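Local coordinates for C protein alpha-antigen (Streptococcus agalactiae, PDB 1YWM), which is a cell-wall surface protein of group B Streptococcus that may contribute to virulence and immunity, represented here by its N-terminal domain, at residues 21-26 and 111-115; 55-59 and 91-95; 84-90 and 118-122. One frame throughout, in Å; residues are numbered along the deposited sequence.

Contact 1: 21-26 and 111-115; sequences IPGSAA and IDIVS
Asp112 reaches across to Ser24 and Ala25, while next to it Val114 packs into a small apolar patch made by Ile21 and Ala26. The side chain of Asp112 leaves CB with CG anti to the backbone N (chi1 -165°), which carries the carboxylate straight over to the 21-26 loop. At its tip the two oxygens divide the work. OD1 sits 2.9 Å from Ser24 OG, a probable hydrogen bond, with Ser24 CB close behind at 3.4 Å. OD2 takes the backbone N-H of Ala25 through its syn lone pair in a short, nearly straight bond (N to OD2 2.8 Å, 168°), and the same oxygen is hydrogen-bonded to His104 ND1. The buried carboxylate is thus gripped by more than one group, which should fix its rotation.

Two residues further along, Val114 meets the loop with both methyls. Its CG1 lies 4.0 Å from Ile21 CD1, whereas CG2 meets Ala26 CB at 3.9 Å and also touches the hydroxyl of Ser24. Ile21 CD1 sits against both methyls of Val114, the two side chains meeting at a slant.

The loop is shaped by its own bonds. A type II turn runs from Ile21 to Ser24, with Gly23 at its third position, where a positive phi is required. Ser24 OG then accepts the backbone N-H of Ala26 (N to OG 3.0 Å), an ST turn that places the serine hydroxyl beside Asp112. Together these features dock the loop leading into strand 26-28 onto the start of strand 113-121, joining the two-stranded and six-stranded sheets of a fibronectin-like beta sandwich.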
ATOM      1  N   ILE A  21      18.922  14.400  -6.440  1.00 47.38           N
ATOM      2  CA  ILE A  21      19.183  15.801  -6.132  1.00 36.34           C
ATOM      3  C   ILE A  21      20.689  16.059  -6.229  1.00 37.17           C
ATOM      4  O   ILE A  21      21.483  15.316  -5.635  1.00 34.66           O
ATOM      5  CB  ILE A  21      18.664  16.144  -4.729  1.00 33.17           C
ATOM      6  CG1 ILE A  21      17.205  15.682  -4.569  1.00 41.37           C
ATOM      7  CG2 ILE A  21      18.802  17.637  -4.455  1.00 34.41           C
ATOM      8  CD1 ILE A  21      16.825  15.340  -3.124  1.00 41.11           C
ATOM      9  N   PRO A  22      21.082  17.072  -7.005  1.00 37.36           N
ATOM     10  CA  PRO A  22      22.506  17.399  -7.181  1.00 36.17           C
ATOM     11  C   PRO A  22      23.217  17.527  -5.839  1.00 32.29           C
ATOM     12  O   PRO A  22      22.763  18.286  -4.963  1.00 34.48           O
ATOM     13  CB  PRO A  22      22.479  18.761  -7.890  1.00 37.93           C
ATOM     14  CG  PRO A  22      21.167  18.783  -8.621  1.00 46.95           C
ATOM     15  CD  PRO A  22      20.203  17.972  -7.782  1.00 39.24           C
ATOM     16  N   GLY A  23      24.289  16.762  -5.667  1.00 27.66           N
ATOM     17  CA  GLY A  23      25.082  16.829  -4.451  1.00 25.74           C
ATOM     18  C   GLY A  23      24.589  15.943  -3.315  1.00 23.07           C
ATOM     19  O   GLY A  23      25.297  15.780  -2.334  1.00 24.49           O
ATOM     20  N   SER A  24      23.391  15.368  -3.440  1.00 20.14           N
ATOM     21  CA  SER A  24      22.825  14.526  -2.360  1.00 22.71           C
ATOM     22  C   SER A  24      23.500  13.177  -2.237  1.00 23.34           C
ATOM     23  O   SER A  24      23.852  12.557  -3.237  1.00 28.66           O
ATOM     24  CB  SER A  24      21.305  14.290  -2.524  1.00 21.72           C
ATOM     25  OG  SER A  24      20.821  13.392  -1.521  1.00 20.95           O
ATOM     26  N   ALA A  25      23.633  12.699  -1.000  1.00 20.97           N
ATOM     27  CA  ALA A  25      24.239  11.396  -0.764  1.00 22.66           C
ATOM     28  C   ALA A  25      23.190  10.289  -0.715  1.00 22.27           C
ATOM     29  O   ALA A  25      23.500   9.131  -0.390  1.00 25.41           O
ATOM     30  CB  ALA A  25      25.036  11.442   0.541  1.00 18.97           C
ATOM     31  N   ALA A  26      21.937  10.638  -1.009  1.00 22.99           N
ATOM     32  CA  ALA A  26      20.858   9.645  -0.977  1.00 22.47           C
ATOM     33  C   ALA A  26      20.065   9.682  -2.276  1.00 20.48           C
ATOM     34  O   ALA A  26      19.944  10.726  -2.906  1.00 20.72           O
ATOM     35  CB  ALA A  26      19.920   9.882   0.210  1.00 20.94           C
ATOM     36  N   ILE A 111      21.685  22.037   3.111  1.00 11.85           N
ATOM     37  CA  ILE A 111      21.599  20.822   3.930  1.00 15.79           C
ATOM     38  C   ILE A 111      21.003  19.738   3.064  1.00 18.96           C
ATOM     39  O   ILE A 111      20.043  20.002   2.330  1.00 16.67           O
ATOM     40  CB  ILE A 111      20.714  21.065   5.173  1.00 14.16           C
ATOM     41  CG1 ILE A 111      21.291  22.176   6.081  1.00 26.44           C
ATOM     42  CG2 ILE A 111      20.529  19.782   5.974  1.00 23.46           C
ATOM     43  CD1 ILE A 111      22.463  21.716   6.889  1.00 27.22           C
ATOM     44  N   ASP A 112      21.594  18.543   3.129  1.00 11.87           N
ATOM     45  CA  ASP A 112      21.134  17.388   2.373  1.00 16.01           C
ATOM     46  C   ASP A 112      19.894  16.769   3.010  1.00 17.75           C
ATOM     47  O   ASP A 112      19.990  16.052   4.000  1.00 13.87           O
ATOM     48  CB  ASP A 112      22.258  16.358   2.338  1.00 15.13           C
ATOM     49  CG  ASP A 112      22.056  15.299   1.303  1.00 17.18           C
ATOM     50  OD1 ASP A 112      20.945  15.216   0.699  1.00 15.86           O
ATOM     51  OD2 ASP A 112      22.971  14.485   1.053  1.00 15.77           O
ATOM     52  N   ILE A 113      18.714  17.078   2.468  1.00 15.83           N
ATOM     53  CA  ILE A 113      17.519  16.347   2.860  1.00 13.58           C
ATOM     54  C   ILE A 113      16.808  15.851   1.593  1.00 13.73           C
ATOM     55  O   ILE A 113      16.901  16.474   0.525  1.00 16.39           O
ATOM     56  CB  ILE A 113      16.559  17.207   3.730  1.00 15.94           C
ATOM     57  CG1 ILE A 113      15.937  18.379   2.957  1.00 22.23           C
ATOM     58  CG2 ILE A 113      17.255  17.679   5.036  1.00 12.59           C
ATOM     59  CD1 ILE A 113      14.772  19.075   3.761  1.00 28.22           C
ATOM     60  N   VAL A 114      16.117  14.721   1.696  1.00 15.30           N
ATOM     61  CA  VAL A 114      15.422  14.192   0.515  1.00 15.72           C
ATOM     62  C   VAL A 114      13.955  14.135   0.870  1.00 18.25           C
ATOM     63  O   VAL A 114      13.575  13.374   1.732  1.00 13.78           O
ATOM     64  CB  VAL A 114      15.926  12.813   0.102  1.00 19.59           C
ATOM     65  CG1 VAL A 114      15.154  12.291  -1.164  1.00 15.89           C
ATOM     66  CG2 VAL A 114      17.450  12.848  -0.177  1.00 26.30           C
ATOM     67  N   SER A 115      13.160  14.984   0.220  1.00 12.38           N
ATOM     68  CA  SER A 115      11.734  15.117   0.515  1.00 21.91           C
ATOM     69  C   SER A 115      10.948  14.327  -0.514  1.00 23.20           C
ATOM     70  O   SER A 115      11.225  14.440  -1.708  1.00 21.14           O
ATOM     71  CB  SER A 115      11.323  16.586   0.397  1.00 26.86           C
ATOM     72  OG  SER A 115      12.156  17.387   1.207  1.00 38.07           O
TER

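Contact 2: 55-59 and 91-95; sequences PLQLI and SLTYN
Tyr94 and Pro55 meet in a short hydrogen bond, the phenol OH of the tyrosine donating to Pro55 O at 2.6 Å. The hydroxyl arrives from above the carbonyl plane, 41° out of it, rather than along a lone pair. Around the same hydroxyl the carbons close in: Leu58 CB is 3.5 Å from Tyr94 OH, and the ring carbon CB of Pro55 also lies against it.

The aromatic ring is held on a face and at its edge. Ile59 CG2 stands over the centre of one face in a CH-pi contact, 3.6 Å from the centroid and 14° off the ring normal. This follows from the isoleucine's first torsion (chi1 56°), which sets CG1 between the backbone N and the carbonyl carbon and CG2 beside the N; CD1 then extends to Tyr94 CD1. At the ring edge Leu56 CD2 approaches Tyr94 CE1 to 4.2 Å, although the leucine's CB is directed away from the strand. Two residues earlier on the strand, Leu92 adds a looser apolar neighbour: its CD2 lies 4.4 Å from Leu58 CD1, and its CD1 faces Pro55 CB.

The 3-10 turn of residues 55-58 positions the carbonyl of Pro55 and its neighbours. Leu58 N donates to Pro55 O from the opposite face of the carbonyl to the tyrosine, so the oxygen accepts two bonds. Asp54 OD2 receives the N-H of Leu56 near the start of the turn, Leu58 is backbone-bonded to Asn29, and the strand carrying Tyr94 is bonded to Val114 and Val70 on its two flanks. The buried hydroxyl thus finds a partner in a main-chain carbonyl, and its bond ties the end of the ring to the backbone of the turn.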
ATOM      1  N   PRO A  55      11.167   2.336   6.141  1.00 16.75           N
ATOM      2  CA  PRO A  55      11.369   3.462   5.213  1.00 16.15           C
ATOM      3  C   PRO A  55      12.818   3.619   4.763  1.00 12.06           C
ATOM      4  O   PRO A  55      13.055   4.099   3.641  1.00 14.13           O
ATOM      5  CB  PRO A  55      10.912   4.687   6.014  1.00 18.15           C
ATOM      6  CG  PRO A  55       9.905   4.115   7.009  1.00 14.72           C
ATOM      7  CD  PRO A  55      10.540   2.760   7.411  1.00 13.39           C
ATOM      8  N   LEU A  56      13.769   3.199   5.596  1.00 17.87           N
ATOM      9  CA  LEU A  56      15.190   3.284   5.195  1.00 19.22           C
ATOM     10  C   LEU A  56      15.525   2.416   4.010  1.00 21.32           C
ATOM     11  O   LEU A  56      16.498   2.668   3.289  1.00 18.96           O
ATOM     12  CB  LEU A  56      16.132   3.001   6.367  1.00 19.57           C
ATOM     13  CG  LEU A  56      16.148   4.041   7.502  1.00 22.48           C
ATOM     14  CD1 LEU A  56      17.185   3.671   8.583  1.00 21.53           C
ATOM     15  CD2 LEU A  56      16.382   5.462   6.976  1.00 21.31           C
ATOM     16  N   GLN A  57      14.713   1.385   3.776  1.00 24.68           N
ATOM     17  CA  GLN A  57      14.968   0.517   2.633  1.00 23.48           C
ATOM     18  C   GLN A  57      14.503   1.153   1.319  1.00 26.58           C
ATOM     19  O   GLN A  57      14.795   0.628   0.251  1.00 24.32           O
ATOM     20  CB  GLN A  57      14.366  -0.889   2.861  1.00 25.91           C
ATOM     21  CG  GLN A  57      15.100  -1.672   3.962  1.00 30.65           C
ATOM     22  CD  GLN A  57      14.435  -2.983   4.345  1.00 56.61           C
ATOM     23  OE1 GLN A  57      13.532  -3.464   3.658  1.00 54.26           O
ATOM     24  NE2 GLN A  57      14.884  -3.566   5.455  1.00 55.64           N
ATOM     25  N   LEU A  58      13.845   2.316   1.395  1.00 19.87           N
ATOM     26  CA  LEU A  58      13.337   2.986   0.198  1.00 18.02           C
ATOM     27  C   LEU A  58      14.354   3.945  -0.396  1.00 28.22           C
ATOM     28  O   LEU A  58      14.101   4.574  -1.421  1.00 25.55           O
ATOM     29  CB  LEU A  58      12.017   3.712   0.507  1.00 17.60           C
ATOM     30  CG  LEU A  58      10.923   2.837   1.165  1.00 18.66           C
ATOM     31  CD1 LEU A  58       9.676   3.682   1.491  1.00 21.42           C
ATOM     32  CD2 LEU A  58      10.564   1.682   0.218  1.00 26.49           C
ATOM     33  N   ILE A  59      15.515   4.058   0.245  1.00 30.07           N
ATOM     34  CA  ILE A  59      16.559   4.926  -0.293  1.00 24.12           C
ATOM     35  C   ILE A  59      17.891   4.214  -0.402  1.00 29.28           C
ATOM     36  O   ILE A  59      18.130   3.220   0.288  1.00 28.19           O
ATOM     37  CB  ILE A  59      16.717   6.187   0.544  1.00 25.95           C
ATOM     38  CG1 ILE A  59      16.987   5.829   2.009  1.00 22.48           C
ATOM     39  CG2 ILE A  59      15.513   7.114   0.354  1.00 30.93           C
ATOM     40  CD1 ILE A  59      17.989   6.747   2.627  1.00 32.41           C
ATOM     41  N   SER A  91       4.081  13.755   4.327  1.00 12.65           N
ATOM     42  CA  SER A  91       5.376  13.803   3.684  1.00 14.19           C
ATOM     43  C   SER A  91       6.324  12.863   4.405  1.00 12.55           C
ATOM     44  O   SER A  91       6.097  12.471   5.588  1.00 14.43           O
ATOM     45  CB  SER A  91       5.937  15.240   3.664  1.00 17.55           C
ATOM     46  OG  SER A  91       6.391  15.599   4.971  1.00 16.82           O
ATOM     47  N   LEU A  92       7.339  12.461   3.648  1.00 15.60           N
ATOM     48  CA  LEU A  92       8.393  11.573   4.094  1.00 15.15           C
ATOM     49  C   LEU A  92       9.695  12.300   3.731  1.00 15.71           C
ATOM     50  O   LEU A  92       9.877  12.736   2.583  1.00 17.38           O
ATOM     51  CB  LEU A  92       8.286  10.200   3.392  1.00 14.94           C
ATOM     52  CG  LEU A  92       9.492   9.225   3.463  1.00 19.08           C
ATOM     53  CD1 LEU A  92       9.994   8.901   4.902  1.00 14.64           C
ATOM     54  CD2 LEU A  92       9.204   7.927   2.718  1.00 23.08           C
ATOM     55  N   THR A  93      10.566  12.485   4.728  1.00 13.27           N
ATOM     56  CA  THR A  93      11.836  13.171   4.488  1.00 11.00           C
ATOM     57  C   THR A  93      12.955  12.317   5.044  1.00 11.41           C
ATOM     58  O   THR A  93      12.797  11.767   6.104  1.00 13.26           O
ATOM     59  CB  THR A  93      11.857  14.515   5.219  1.00 16.67           C
ATOM     60  OG1 THR A  93      10.801  15.345   4.721  1.00 13.05           O
ATOM     61  CG2 THR A  93      13.168  15.287   4.879  1.00 10.99           C
ATOM     62  N   TYR A  94      14.072  12.240   4.320  1.00 12.47           N
ATOM     63  CA  TYR A  94      15.247  11.571   4.816  1.00 16.90           C
ATOM     64  C   TYR A  94      16.251  12.692   5.108  1.00 14.56           C
ATOM     65  O   TYR A  94      16.630  13.445   4.215  1.00 15.78           O
ATOM     66  CB  TYR A  94      15.785  10.629   3.759  1.00 17.08           C
ATOM     67  CG  TYR A  94      14.833   9.485   3.491  1.00 17.09           C
ATOM     68  CD1 TYR A  94      14.873   8.326   4.274  1.00 16.40           C
ATOM     69  CD2 TYR A  94      13.845   9.606   2.511  1.00 16.63           C
ATOM     70  CE1 TYR A  94      13.972   7.246   4.035  1.00 14.03           C
ATOM     71  CE2 TYR A  94      12.932   8.546   2.267  1.00 17.47           C
ATOM     72  CZ  TYR A  94      13.016   7.378   3.029  1.00 16.67           C
ATOM     73  OH  TYR A  94      12.145   6.333   2.761  1.00 15.43           O
ATOM     74  N   ASN A  95      16.635  12.803   6.361  1.00 14.78           N
ATOM     75  CA  ASN A  95      17.697  13.735   6.752  1.00 13.83           C
ATOM     76  C   ASN A  95      19.003  12.943   6.678  1.00 12.12           C
ATOM     77  O   ASN A  95      19.097  11.887   7.262  1.00 15.41           O
ATOM     78  CB  ASN A  95      17.408  14.255   8.177  1.00 14.81           C
ATOM     79  CG  ASN A  95      16.162  15.186   8.209  1.00 16.21           C
ATOM     80  OD1 ASN A  95      15.909  15.905   7.253  1.00 19.36           O
ATOM     81  ND2 ASN A  95      15.377  15.126   9.288  1.00 15.50           N
TER

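Contact 3: 84-90 and 118-122; sequences LQSTGRA and LTIYD
Ile120 keeps CG1 anti to its carbonyl carbon (chi1 -60°) and CD1 anti to CA (chi2 166°), an extended shape that brings CD1 within 3.9 Å of both Leu84 CD1 and Ala90 CB. These residues sit on the antiparallel pairing of strands 88-97 and 113-121, central neighbours in the six-stranded sheet of the fibronectin-like sandwich. Gly88 and Ile120 form one hydrogen-bonded pair, Ala90 and Leu118 another, with Arg89 and Thr119 the non-hydrogen-bonded pair between them. In the first, Ile120 N donates to Gly88 O at 2.8 Å and Gly88 N returns the bond to Ile120 O; Gly88 adopts a positive phi of a kind open to glycine.

Ala90, Leu118 and Ile120 project to one face, where Leu84 and, from neighbouring parts of the chain, Phe71, Gln73 and Leu45 add to the packing. Arg89 and Thr119 point to the other. At the strand ends, Thr87 lays CB against Ile120 O (3.3 Å) and its CG2 methyl over the backbone of Tyr121. Helix 168-182 reaches this corner through Gln168, which touches Thr87 and Tyr121 and accepts the N-H of Asp122, linking sheet and helical bundle. The least straight of the four backbone bonds is that of Leu118 N to Ala90 O, 3.2 Å long and bent to 141°.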
ATOM      1  N   LEU A  84       2.299   5.863  12.446  1.00 19.69           N
ATOM      2  CA  LEU A  84       1.312   6.281  11.455  1.00 18.80           C
ATOM      3  C   LEU A  84       0.000   5.540  11.730  1.00 19.90           C
ATOM      4  O   LEU A  84      -0.017   4.326  11.810  1.00 20.47           O
ATOM      5  CB  LEU A  84       1.771   5.983  10.027  1.00 17.14           C
ATOM      6  CG  LEU A  84       3.042   6.729   9.585  1.00 18.38           C
ATOM      7  CD1 LEU A  84       3.345   6.407   8.169  1.00 16.83           C
ATOM      8  CD2 LEU A  84       2.877   8.259   9.785  1.00 22.53           C
ATOM      9  N   GLN A  85      -1.079   6.281  11.872  1.00 18.52           N
ATOM     10  CA  GLN A  85      -2.362   5.657  12.251  1.00 25.36           C
ATOM     11  C   GLN A  85      -3.532   6.189  11.438  1.00 25.11           C
ATOM     12  O   GLN A  85      -4.651   5.682  11.527  1.00 25.46           O
ATOM     13  CB  GLN A  85      -2.645   5.864  13.739  1.00 26.75           C
ATOM     14  CG  GLN A  85      -1.617   5.236  14.696  1.00 44.19           C
ATOM     15  CD  GLN A  85      -1.715   3.718  14.783  1.00 60.08           C
ATOM     16  OE1 GLN A  85      -2.813   3.164  14.868  1.00 61.12           O
ATOM     17  NE2 GLN A  85      -0.562   3.042  14.766  1.00 48.40           N
ATOM     18  N   SER A  86      -3.276   7.208  10.650  1.00 19.43           N
ATOM     19  CA  SER A  86      -4.334   7.841   9.862  1.00 24.17           C
ATOM     20  C   SER A  86      -3.932   7.842   8.402  1.00 25.37           C
ATOM     21  O   SER A  86      -2.757   8.022   8.087  1.00 20.88           O
ATOM     22  CB  SER A  86      -4.532   9.290  10.325  1.00 28.25           C
ATOM     23  OG  SER A  86      -5.045   9.318  11.646  1.00 37.17           O
ATOM     24  N   THR A  87      -4.904   7.668   7.510  1.00 21.32           N
ATOM     25  CA  THR A  87      -4.643   7.722   6.075  1.00 20.87           C
ATOM     26  C   THR A  87      -4.762   9.136   5.520  1.00 22.06           C
ATOM     27  O   THR A  87      -5.318  10.020   6.156  1.00 25.40           O
ATOM     28  CB  THR A  87      -5.609   6.806   5.303  1.00 25.10           C
ATOM     29  OG1 THR A  87      -6.948   7.229   5.580  1.00 20.27           O
ATOM     30  CG2 THR A  87      -5.529   5.373   5.824  1.00 26.19           C
ATOM     31  N   GLY A  88      -4.250   9.338   4.316  1.00 18.09           N
ATOM     32  CA  GLY A  88      -4.269  10.652   3.722  1.00 20.02           C
ATOM     33  C   GLY A  88      -2.880  11.032   3.240  1.00 20.39           C
ATOM     34  O   GLY A  88      -1.953  10.191   3.200  1.00 20.77           O
ATOM     35  N   ARG A  89      -2.757  12.300   2.861  1.00 21.54           N
ATOM     36  CA  ARG A  89      -1.520  12.856   2.339  1.00 23.34           C
ATOM     37  C   ARG A  89      -0.604  13.278   3.501  1.00 21.67           C
ATOM     38  O   ARG A  89      -1.064  13.724   4.555  1.00 20.73           O
ATOM     39  CB  ARG A  89      -1.824  14.067   1.447  1.00 31.92           C
ATOM     40  CG  ARG A  89      -0.611  14.559   0.674  1.00 42.10           C
ATOM     41  CD  ARG A  89      -0.810  15.904  -0.014  1.00 63.96           C
ATOM     42  NE  ARG A  89      -0.412  15.893  -1.423  1.00 58.88           N
ATOM     43  CZ  ARG A  89      -1.085  15.272  -2.391  1.00 60.58           C
ATOM     44  NH1 ARG A  89      -2.193  14.596  -2.110  1.00 63.29           N
ATOM     45  NH2 ARG A  89      -0.652  15.325  -3.643  1.00 43.72           N
ATOM     46  N   ALA A  90       0.691  13.116   3.290  1.00 19.75           N
ATOM     47  CA  ALA A  90       1.675  13.409   4.331  1.00 16.05           C
ATOM     48  C   ALA A  90       2.982  13.646   3.587  1.00  9.37           C
ATOM     49  O   ALA A  90       2.997  13.727   2.352  1.00 15.82           O
ATOM     50  CB  ALA A  90       1.771  12.228   5.303  1.00 13.68           C
ATOM     51  N   LEU A 118       4.041  11.703   0.040  1.00 16.79           N
ATOM     52  CA  LEU A 118       3.653  10.429   0.659  1.00 19.03           C
ATOM     53  C   LEU A 118       2.120  10.291   0.645  1.00 18.61           C
ATOM     54  O   LEU A 118       1.395  11.211   1.018  1.00 19.11           O
ATOM     55  CB  LEU A 118       4.154  10.333   2.110  1.00 16.95           C
ATOM     56  CG  LEU A 118       3.661   9.123   2.913  1.00 17.04           C
ATOM     57  CD1 LEU A 118       4.163   7.838   2.176  1.00 14.32           C
ATOM     58  CD2 LEU A 118       4.188   9.184   4.378  1.00 15.41           C
ATOM     59  N   THR A 119       1.653   9.117   0.242  1.00 15.21           N
ATOM     60  CA  THR A 119       0.245   8.774   0.338  1.00 12.85           C
ATOM     61  C   THR A 119       0.097   7.633   1.335  1.00 13.45           C
ATOM     62  O   THR A 119       0.711   6.582   1.153  1.00 17.94           O
ATOM     63  CB  THR A 119      -0.220   8.273  -1.050  1.00 19.10           C
ATOM     64  OG1 THR A 119      -0.217   9.367  -1.963  1.00 20.59           O
ATOM     65  CG2 THR A 119      -1.735   7.793  -0.990  1.00 16.77           C
ATOM     66  N   ILE A 120      -0.684   7.822   2.389  1.00 13.87           N
ATOM     67  CA  ILE A 120      -0.865   6.745   3.342  1.00 15.15           C
ATOM     68  C   ILE A 120      -2.265   6.165   3.096  1.00 17.04           C
ATOM     69  O   ILE A 120      -3.232   6.902   2.971  1.00 18.37           O
ATOM     70  CB  ILE A 120      -0.764   7.238   4.804  1.00 16.12           C
ATOM     71  CG1 ILE A 120       0.627   7.866   5.085  1.00 16.34           C
ATOM     72  CG2 ILE A 120      -1.010   6.087   5.743  1.00 13.67           C
ATOM     73  CD1 ILE A 120       0.651   8.653   6.392  1.00 20.90           C
ATOM     74  N   TYR A 121      -2.350   4.847   3.045  1.00 17.19           N
ATOM     75  CA  TYR A 121      -3.640   4.193   2.830  1.00 14.89           C
ATOM     76  C   TYR A 121      -3.705   2.980   3.714  1.00 18.37           C
ATOM     77  O   TYR A 121      -2.751   2.673   4.423  1.00 14.91           O
ATOM     78  CB  TYR A 121      -3.820   3.852   1.350  1.00 15.27           C
ATOM     79  CG  TYR A 121      -2.901   2.784   0.753  1.00 19.18           C
ATOM     80  CD1 TYR A 121      -1.574   3.071   0.414  1.00 12.01           C
ATOM     81  CD2 TYR A 121      -3.375   1.488   0.489  1.00 22.21           C
ATOM     82  CE1 TYR A 121      -0.740   2.090  -0.176  1.00 15.58           C
ATOM     83  CE2 TYR A 121      -2.549   0.505  -0.097  1.00 16.23           C
ATOM     84  CZ  TYR A 121      -1.247   0.812  -0.436  1.00 12.97           C
ATOM     85  OH  TYR A 121      -0.411  -0.117  -1.004  1.00 14.39           O
ATOM     86  N   ASP A 122      -4.843   2.299   3.718  1.00 12.25           N
ATOM     87  CA  ASP A 122      -4.980   1.150   4.595  1.00 14.36           C
ATOM     88  C   ASP A 122      -5.892   0.170   3.890  1.00 17.40           C
ATOM     89  O   ASP A 122      -7.085   0.457   3.727  1.00 16.84           O
ATOM     90  CB  ASP A 122      -5.618   1.557   5.908  1.00 17.48           C
ATOM     91  CG  ASP A 122      -5.546   0.473   6.939  1.00 16.16           C
ATOM     92  OD1 ASP A 122      -5.158  -0.673   6.595  1.00 20.23           O
ATOM     93  OD2 ASP A 122      -5.791   0.694   8.134  1.00 21.63           O
TER

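How the contacts relate
From the N terminus, residues 21-26 wait for their partner until residues 111-115, so contact 1 closes a long loop. Contact 2 is nested inside it, tying the turn at 55-59 to strand 88-97. Contact 3 starts at residues 84-90, within the loops of both, and ends at 118-122, beyond them, so it crosses both. Strand 113-121 serves contacts 1 and 3, strand 88-97 contacts 2 and 3; the two are neighbours in the sheet. Contacts 1 and 2, with centres 11 Å apart, meet directly where Val114 O lies 2.9 Å from Tyr94 N, a probable hydrogen bond. Contacts 1 and 3, 24 Å apart between centres, lie towards opposite ends of strand 113-121, the latter near the helical bundle.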